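Local coordinates for protein response regulator aspartate phosphatase I (Bacillus subtilis subsp. subtilis, PDB 4I1A) that dephosphorylates the sporulation phosphotransferase Spo0F and activates excision and transfer of the mobile element ICEBs1 by inactivating its repressor ImmR, at residues A[270-273]-A[274-278]; A[281-284]-A[285-289]. All coordinates share one frame; numbering follows the deposited sequence.

Interaction 1: residues A[270-273]-A[274-278]; sequences TYVE and AKQQN
A Schellman motif closes helix 261-275, with the carbonyls of Glu273 and Ala274 as its acceptors: Asn278 N reaches Glu273 O at 2.8 Å, while Gln277 N returns to Ala274 O at the same distance. Gln277 carries the positive phi of the C-prime residue, which turns the chain out of the helix. Beyond the backbone, the side chains of Glu273 and Asn278 repeat the link. Asn278 ND2 donates to Glu273 OE1 over 3.0 Å with an N-H...O angle of 153°, entering on the syn side; carboxylate and amide are nearly coplanar. A bend at chi2 (-64°) curls the Glu273 chain so that its carboxylate lies beside Asn278, and Ser244 on helix 240-257 bonds OE2, so both oxygens are held.

This is the turn between the consecutive antiparallel helices 261-275 and 279-295 of the tetratricopeptide-repeat array. Where the regular helix bonding gives way to the motif, Lys275 N bonds to Tyr271 O at 2.9 Å, and the lysine chain runs back over the tyrosine. With CG anti to the Tyr271 backbone N (chi1 -158°), the ring presents a face to Lys275 CE, which sits over its centre at 3.4 Å from the centroid in a CH-pi contact. Lys275 NZ, 4.3 Å from the Tyr271 ring centroid, adds a cation-pi contact over that face and forms a salt bridge with Asp235.

Interaction 2: residues A[281-284]-A[285-289]; sequences VALI and YFRKG
Phe286 N to Ala282 O is the shortest hydrogen bond here, at 2.7 Å, the donor approaching nearly in line with the carbonyl. It belongs to the i to i+4 series of helix 279-295. Lys288 N follows on Ile284 O at 3.2 Å, and Arg287 N on Leu283 O at 3.1 Å; the latter N-H points almost straight at its acceptor (163°) although the donor stands 38° out of the carbonyl plane. Tyr285 N to Val281 O is weak at 3.5 Å.

Outside this backbone frame, Leu283 and Arg287 make the closest side-chain approach. The arginine keeps CG anti to its carbonyl carbon (chi1 -62°) and runs extended from CG to NE, which carries the guanidinium back over the preceding turn. There Leu283 CG lies over the centre of one guanidinium face, 3.6 Å above the plane, and Leu283 CD2 comes to 3.5 Å from Arg287 NH2. The other methyl, Leu283 CD1, meets Phe286 CD2 at 3.9 Å, so the two branches of one leucine serve different neighbours.

On another side of the helix, Val281 and Tyr285 lie side by side and point the same way, with Val281 CG1 3.8 Å from Tyr285 CE2. Residues 281-289 fall in the predicted fifth tetratricopeptide repeat; the Tyr285 ring continues among Leu266, Leu269, Ile248 and Leu251, whereas Phe286 packs with Phe305 and Phe313. Because a methine and a methyl, with no polar atom, meet the guanidinium face, Arg287 contributes apolar packing to Leu283, and its N-H groups, which lie in the guanidinium plane, are not used in this contact.

Overall arrangement
Interactions 1 and 2 occupy consecutive helices, 261-275 and 279-295, with centres about 10 Å apart, and they touch directly: Thr270 CG2 lies 3.5 Å from Ala282 O, and Glu273 CB 3.7 Å from Ala282 CB. Interaction 1 is the more buried, with five of its nine touching residues enclosed, against two of eight in interaction 2. Their chemistry differs accordingly. At a helix end, 270-278 adds side-chain polar and cation-pi contacts to its capping backbone bonds, with charges partnered on other helices; within the first half of helix 279-295, 281-289 combines regular backbone bonds with apolar packing. Both also contact helices 240-257 and 299-313.

Interaction 1: residues A[270-273]-A[274-278]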
loop_
_atom_site.group_PDB
_atom_site.type_symbol
_atom_site.label_atom_id
_atom_site.label_comp_id
_atom_site.label_asym_id
_atom_site.label_seq_id
_atom_site.Cartn_x
_atom_site.Cartn_y
_atom_site.Cartn_z
ATOM N N THR A 270 13.687 -0.770 -7.858
ATOM C CA THR A 270 14.935 -0.021 -7.781
ATOM C C THR A 270 15.532 -0.145 -6.391
ATOM O O THR A 270 16.726 -0.429 -6.219
ATOM C CB THR A 270 14.715 1.488 -8.058
ATOM O OG1 THR A 270 14.115 1.668 -9.346
ATOM C CG2 THR A 270 16.038 2.245 -7.998
ATOM N N TYR A 271 14.691 0.086 -5.392
ATOM C CA TYR A 271 15.150 0.071 -4.014
ATOM C C TYR A 271 15.663 -1.317 -3.610
ATOM O O TYR A 271 16.744 -1.440 -3.025
ATOM C CB TYR A 271 14.029 0.536 -3.085
ATOM C CG TYR A 271 14.521 1.049 -1.760
ATOM C CD1 TYR A 271 15.886 1.121 -1.479
ATOM C CD2 TYR A 271 13.626 1.460 -0.785
ATOM C CE1 TYR A 271 16.335 1.591 -0.256
ATOM C CE2 TYR A 271 14.059 1.930 0.428
ATOM C CZ TYR A 271 15.410 1.994 0.691
ATOM O OH TYR A 271 15.821 2.462 1.910
ATOM N N VAL A 272 14.886 -2.350 -3.935
ATOM C CA VAL A 272 15.266 -3.729 -3.645
ATOM C C VAL A 272 16.653 -4.082 -4.203
ATOM O O VAL A 272 17.474 -4.702 -3.519
ATOM C CB VAL A 272 14.190 -4.722 -4.157
ATOM C CG1 VAL A 272 14.760 -6.117 -4.346
ATOM C CG2 VAL A 272 13.014 -4.742 -3.207
ATOM N N GLU A 273 16.916 -3.667 -5.433
ATOM C CA GLU A 273 18.190 -3.975 -6.079
ATOM C C GLU A 273 19.346 -3.195 -5.458
ATOM O O GLU A 273 20.464 -3.704 -5.343
ATOM C CB GLU A 273 18.106 -3.706 -7.584
ATOM C CG GLU A 273 17.203 -4.683 -8.339
ATOM C CD GLU A 273 17.732 -6.108 -8.298
ATOM O OE1 GLU A 273 18.966 -6.279 -8.332
ATOM O OE2 GLU A 273 16.927 -7.065 -8.229
ATOM N N ALA A 274 19.068 -1.955 -5.072
ATOM C CA ALA A 274 20.039 -1.126 -4.371
ATOM C C ALA A 274 20.423 -1.744 -3.020
ATOM O O ALA A 274 21.597 -1.748 -2.637
ATOM C CB ALA A 274 19.482 0.273 -4.176
ATOM N N LYS A 275 19.433 -2.270 -2.301
ATOM C CA LYS A 275 19.690 -2.914 -1.014
ATOM C C LYS A 275 20.566 -4.161 -1.147
ATOM O O LYS A 275 21.189 -4.581 -0.177
ATOM C CB LYS A 275 18.385 -3.284 -0.308
ATOM C CG LYS A 275 17.531 -2.116 0.159
ATOM C CD LYS A 275 16.248 -2.650 0.772
ATOM C CE LYS A 275 15.162 -1.607 0.814
ATOM N NZ LYS A 275 13.989 -2.112 1.578
ATOM N N GLN A 276 20.612 -4.764 -2.332
ATOM C CA GLN A 276 21.511 -5.900 -2.555
ATOM C C GLN A 276 22.834 -5.427 -3.131
ATOM O O GLN A 276 23.677 -6.239 -3.509
ATOM C CB GLN A 276 20.897 -6.932 -3.502
ATOM C CG GLN A 276 19.564 -7.480 -3.055
ATOM C CD GLN A 276 19.035 -8.533 -4.008
ATOM O OE1 GLN A 276 19.452 -9.690 -3.959
ATOM N NE2 GLN A 276 18.118 -8.138 -4.885
ATOM N N GLN A 277 23.003 -4.108 -3.181
ATOM C CA GLN A 277 24.172 -3.475 -3.794
ATOM C C GLN A 277 24.295 -3.776 -5.285
ATOM O O GLN A 277 25.384 -3.659 -5.860
ATOM C CB GLN A 277 25.471 -3.845 -3.073
ATOM C CG GLN A 277 25.516 -3.435 -1.602
ATOM C CD GLN A 277 25.151 -4.575 -0.682
ATOM O OE1 GLN A 277 25.896 -5.552 -0.566
ATOM N NE2 GLN A 277 23.998 -4.467 -0.028
ATOM N N ASN A 278 23.183 -4.147 -5.918
ATOM C CA ASN A 278 23.176 -4.298 -7.368
ATOM C C ASN A 278 22.937 -2.944 -8.018
ATOM O O ASN A 278 21.900 -2.706 -8.626
ATOM C CB ASN A 278 22.127 -5.316 -7.805
ATOM C CG ASN A 278 22.457 -6.727 -7.346
ATOM O OD1 ASN A 278 23.625 -7.092 -7.207
ATOM N ND2 ASN A 278 21.421 -7.531 -7.112
#

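Interaction 2: residues A[281-284]-A[285-289]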
loop_
_atom_site.group_PDB
_atom_site.type_symbol
_atom_site.label_atom_id
_atom_site.label_comp_id
_atom_site.label_asym_id
_atom_site.label_seq_id
_atom_site.Cartn_x
_atom_site.Cartn_y
_atom_site.Cartn_z
ATOM N N VAL A 281 22.196 -2.475 -12.113
ATOM C CA VAL A 281 20.863 -2.880 -12.522
ATOM C C VAL A 281 19.796 -1.965 -11.902
ATOM O O VAL A 281 18.756 -1.683 -12.512
ATOM C CB VAL A 281 20.615 -4.353 -12.134
ATOM C CG1 VAL A 281 19.137 -4.735 -12.273
ATOM C CG2 VAL A 281 21.500 -5.264 -12.979
ATOM N N ALA A 282 20.067 -1.493 -10.692
ATOM C CA ALA A 282 19.117 -0.651 -9.983
ATOM C C ALA A 282 19.009 0.688 -10.694
ATOM O O ALA A 282 17.918 1.256 -10.811
ATOM C CB ALA A 282 19.550 -0.457 -8.496
ATOM N N LEU A 283 20.151 1.177 -11.176
ATOM C CA LEU A 283 20.234 2.475 -11.845
ATOM C C LEU A 283 19.393 2.502 -13.125
ATOM O O LEU A 283 18.908 3.545 -13.562
ATOM C CB LEU A 283 21.696 2.789 -12.166
ATOM C CG LEU A 283 22.018 4.166 -12.730
ATOM C CD1 LEU A 283 21.476 5.236 -11.807
ATOM C CD2 LEU A 283 23.531 4.328 -12.950
ATOM N N ILE A 284 19.212 1.334 -13.719
ATOM C CA ILE A 284 18.382 1.205 -14.904
ATOM C C ILE A 284 16.898 1.367 -14.554
ATOM O O ILE A 284 16.162 2.071 -15.250
ATOM C CB ILE A 284 18.651 -0.140 -15.586
ATOM C CG1 ILE A 284 19.998 -0.067 -16.309
ATOM C CG2 ILE A 284 17.506 -0.515 -16.510
ATOM C CD1 ILE A 284 20.599 -1.403 -16.637
ATOM N N TYR A 285 16.470 0.739 -13.461
ATOM C CA TYR A 285 15.091 0.876 -12.999
ATOM C C TYR A 285 14.861 2.251 -12.377
ATOM O O TYR A 285 13.745 2.770 -12.391
ATOM C CB TYR A 285 14.728 -0.247 -12.015
ATOM C CG TYR A 285 14.667 -1.612 -12.670
ATOM C CD1 TYR A 285 13.665 -1.920 -13.585
ATOM C CD2 TYR A 285 15.610 -2.593 -12.380
ATOM C CE1 TYR A 285 13.612 -3.167 -14.200
ATOM C CE2 TYR A 285 15.561 -3.840 -12.986
ATOM C CZ TYR A 285 14.560 -4.123 -13.891
ATOM O OH TYR A 285 14.500 -5.364 -14.491
ATOM N N PHE A 286 15.924 2.834 -11.829
ATOM C CA PHE A 286 15.883 4.194 -11.301
ATOM C C PHE A 286 15.563 5.224 -12.389
ATOM O O PHE A 286 14.640 6.017 -12.227
ATOM C CB PHE A 286 17.211 4.552 -10.615
ATOM C CG PHE A 286 17.327 6.005 -10.235
ATOM C CD1 PHE A 286 16.730 6.481 -9.071
ATOM C CD2 PHE A 286 18.035 6.896 -11.038
ATOM C CE1 PHE A 286 16.829 7.830 -8.720
ATOM C CE2 PHE A 286 18.139 8.248 -10.699
ATOM C CZ PHE A 286 17.531 8.717 -9.537
ATOM N N ARG A 287 16.317 5.210 -13.491
ATOM C CA ARG A 287 16.102 6.181 -14.576
ATOM C C ARG A 287 14.751 5.993 -15.230
ATOM O O ARG A 287 14.123 6.955 -15.669
ATOM C CB ARG A 287 17.191 6.096 -15.655
ATOM C CG ARG A 287 18.593 6.404 -15.147
ATOM C CD ARG A 287 19.625 6.101 -16.220
ATOM N NE ARG A 287 20.952 6.625 -15.898
ATOM C CZ ARG A 287 22.076 5.915 -15.972
ATOM N NH1 ARG A 287 22.034 4.640 -16.341
ATOM N NH2 ARG A 287 23.240 6.478 -15.673
ATOM N N LYS A 288 14.318 4.744 -15.310
ATOM C CA LYS A 288 13.074 4.424 -15.983
ATOM C C LYS A 288 11.886 4.886 -15.121
ATOM O O LYS A 288 10.924 5.468 -15.621
ATOM C CB LYS A 288 13.021 2.921 -16.293
ATOM C CG LYS A 288 11.707 2.417 -16.859
ATOM C CD LYS A 288 11.931 1.216 -17.785
ATOM C CE LYS A 288 12.924 0.196 -17.213
ATOM N NZ LYS A 288 13.455 -0.721 -18.281
ATOM N N GLY A 289 11.979 4.662 -13.819
ATOM C CA GLY A 289 10.909 5.039 -12.907
ATOM C C GLY A 289 10.823 6.534 -12.682
ATOM O O GLY A 289 9.746 7.128 -12.723
#